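Local coordinates for 3-dehydroquinate dehydratase (Thermus thermophilus, PDB 2UYG), which catalyses, as a type II enzyme of the shikimate pathway, the trans-dehydration of 3-dehydroquinate to 3-dehydroshikimate, probably through an enolate intermediate, at residues 95-101 and 119-125. Residues are numbered along the deposited sequence; the frame is centred on the assembly and turned at random.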
loop_
_atom_site.group_PDB
_atom_site.type_symbol
_atom_site.label_atom_id
_atom_site.label_comp_id
_atom_site.label_asym_id
_atom_site.label_seq_id
_atom_site.Cartn_x
_atom_site.Cartn_y
_atom_site.Cartn_z
ATOM N N VAL A 95 -19.330 21.333 -16.378
ATOM C CA VAL A 95 -18.550 20.461 -17.209
ATOM C C VAL A 95 -19.058 18.983 -17.044
ATOM O O VAL A 95 -19.207 18.494 -15.920
ATOM C CB VAL A 95 -17.121 20.552 -16.819
ATOM C CG1 VAL A 95 -16.280 19.656 -17.690
ATOM C CG2 VAL A 95 -16.595 21.988 -16.911
ATOM N N VAL A 96 -19.399 18.338 -18.156
ATOM C CA VAL A 96 -19.767 16.960 -18.171
ATOM C C VAL A 96 -18.599 16.156 -18.810
ATOM O O VAL A 96 -18.165 16.486 -19.870
ATOM C CB VAL A 96 -21.017 16.674 -19.002
ATOM C CG1 VAL A 96 -21.398 15.205 -18.854
ATOM C CG2 VAL A 96 -22.239 17.556 -18.515
ATOM N N GLU A 97 -18.099 15.152 -18.097
ATOM C CA GLU A 97 -16.958 14.345 -18.513
ATOM C C GLU A 97 -17.559 13.166 -19.249
ATOM O O GLU A 97 -18.424 12.535 -18.754
ATOM C CB GLU A 97 -16.145 13.868 -17.299
ATOM C CG GLU A 97 -14.975 13.033 -17.687
ATOM C CD GLU A 97 -14.022 12.672 -16.537
ATOM O OE1 GLU A 97 -13.607 11.465 -16.414
ATOM O OE2 GLU A 97 -13.697 13.560 -15.765
ATOM N N VAL A 98 -17.072 12.875 -20.410
ATOM C CA VAL A 98 -17.565 11.804 -21.272
ATOM C C VAL A 98 -16.430 10.902 -21.691
ATOM O O VAL A 98 -15.289 11.359 -21.917
ATOM C CB VAL A 98 -18.268 12.608 -22.443
ATOM C CG1 VAL A 98 -18.283 11.962 -23.676
ATOM C CG2 VAL A 98 -19.692 12.976 -21.976
ATOM N N HIS A 99 -16.693 9.588 -21.816
ATOM C CA HIS A 99 -15.690 8.659 -22.431
ATOM C C HIS A 99 -16.448 7.655 -23.267
ATOM O O HIS A 99 -17.503 7.221 -22.837
ATOM C CB HIS A 99 -14.894 7.864 -21.398
ATOM C CG HIS A 99 -14.321 8.700 -20.326
ATOM N ND1 HIS A 99 -13.054 9.251 -20.409
ATOM C CD2 HIS A 99 -14.863 9.169 -19.176
ATOM C CE1 HIS A 99 -12.831 9.960 -19.320
ATOM N NE2 HIS A 99 -13.912 9.937 -18.557
ATOM N N LEU A 100 -15.889 7.279 -24.401
ATOM C CA LEU A 100 -16.449 6.317 -25.291
ATOM C C LEU A 100 -16.550 4.945 -24.660
ATOM O O LEU A 100 -17.548 4.272 -24.844
ATOM C CB LEU A 100 -15.543 6.151 -26.502
ATOM C CG LEU A 100 -15.428 7.456 -27.319
ATOM C CD1 LEU A 100 -14.062 7.437 -27.960
ATOM C CD2 LEU A 100 -16.544 7.546 -28.310
ATOM N N THR A 101 -15.479 4.561 -23.964
ATOM C CA THR A 101 -15.322 3.225 -23.419
ATOM C C THR A 101 -15.588 3.248 -21.970
ATOM O O THR A 101 -15.600 4.301 -21.347
ATOM C CB THR A 101 -13.853 2.650 -23.570
ATOM O OG1 THR A 101 -12.887 3.479 -22.886
ATOM C CG2 THR A 101 -13.419 2.587 -24.986
ATOM N N CYS A 119 -16.543 17.845 -12.166
ATOM C CA CYS A 119 -17.593 17.889 -13.165
ATOM C C CYS A 119 -19.044 17.681 -12.551
ATOM O O CYS A 119 -19.226 17.041 -11.516
ATOM C CB CYS A 119 -17.284 16.782 -14.213
ATOM S SG CYS A 119 -15.650 16.973 -15.163
ATOM N N ARG A 120 -20.050 18.125 -13.259
ATOM C CA ARG A 120 -21.430 17.830 -12.929
ATOM C C ARG A 120 -21.562 16.340 -12.864
ATOM O O ARG A 120 -22.128 15.807 -11.959
ATOM C CB ARG A 120 -22.413 18.334 -14.030
ATOM C CG ARG A 120 -22.800 19.683 -13.880
ATOM C CD ARG A 120 -23.622 19.899 -12.551
ATOM N NE ARG A 120 -23.783 21.327 -12.430
ATOM C CZ ARG A 120 -24.676 22.009 -13.112
ATOM N NH1 ARG A 120 -24.743 23.335 -12.947
ATOM N NH2 ARG A 120 -25.516 21.385 -13.951
ATOM N N GLY A 121 -21.068 15.651 -13.878
ATOM C CA GLY A 121 -21.258 14.208 -13.902
ATOM C C GLY A 121 -20.364 13.571 -14.897
ATOM O O GLY A 121 -19.559 14.298 -15.562
ATOM N N ILE A 122 -20.526 12.247 -14.998
ATOM C CA ILE A 122 -19.731 11.419 -15.854
ATOM C C ILE A 122 -20.542 10.411 -16.595
ATOM O O ILE A 122 -21.463 9.789 -16.048
ATOM C CB ILE A 122 -18.474 10.806 -15.064
ATOM C CG1 ILE A 122 -17.657 9.836 -15.924
ATOM C CG2 ILE A 122 -18.847 10.234 -13.765
ATOM C CD1 ILE A 122 -16.202 9.713 -15.414
ATOM N N VAL A 123 -20.254 10.288 -17.892
ATOM C CA VAL A 123 -20.880 9.289 -18.666
ATOM C C VAL A 123 -19.917 8.486 -19.444
ATOM O O VAL A 123 -19.128 8.981 -20.255
ATOM C CB VAL A 123 -22.217 9.718 -19.462
ATOM C CG1 VAL A 123 -22.619 11.094 -19.309
ATOM C CG2 VAL A 123 -22.270 9.179 -20.785
ATOM N N SER A 124 -19.916 7.197 -19.201
ATOM C CA SER A 124 -19.031 6.409 -20.058
ATOM C C SER A 124 -19.306 4.948 -20.378
ATOM O O SER A 124 -19.911 4.252 -19.618
ATOM C CB SER A 124 -17.623 6.551 -19.497
ATOM O OG SER A 124 -17.512 5.837 -18.323
ATOM N N GLY A 125 -18.864 4.533 -21.579
ATOM C CA GLY A 125 -19.042 3.174 -22.085
ATOM C C GLY A 125 -19.984 3.043 -23.269
ATOM O O GLY A 125 -20.138 1.995 -23.801
#
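Glu97, Val98 and His99 pair in parallel with Ile122, Val123 and Ser124, joining strand 95-99 to strand 121-124 at one margin of the chain's parallel sheet. The ladder alternates: Glu97 N donates to Gly121 O (3.0 Å, nearly straight at 172°), Val123 N to Glu97 O, and His99 N to Val123 O. The last bridge is completed by Gly125 N, which reaches His99 O from above the carbonyl plane, a longer bond of 3.3 Å. One face carries Val96, Val98 and Val123, packed against helix 129-140. The other carries a polar pair two residues apart on one strand: His99 NE2 hydrogen-bonds to Glu97 OE1 (2.6 Å), which lies in the imidazole plane and accepts through its anti lone pair. The parallel sheet, with strand order 2-1-3-4-5, is the flavodoxin-like fold of type II dehydroquinases, and His99, the predicted proton donor, sits at the C-terminal end of its strand. Glu97 extends with CG anti to its own N (chi1 180°), alongside Ile122, whose CD1 packs 3.3 Å from Glu97 OE1 and also meets the edge of the His99 ring. Ser124 CB lies at the same ring's edge, 3.8 Å from His99 CD2. Ser113 OG hydrogen-bonds Glu97 OE1 and Thr115 OG1 hydrogen-bonds OE2, which probably holds the carboxylate in place to orient the imidazole. Along the other edge of strand 121-124, an antiparallel strand of a second subunit continues the sheet.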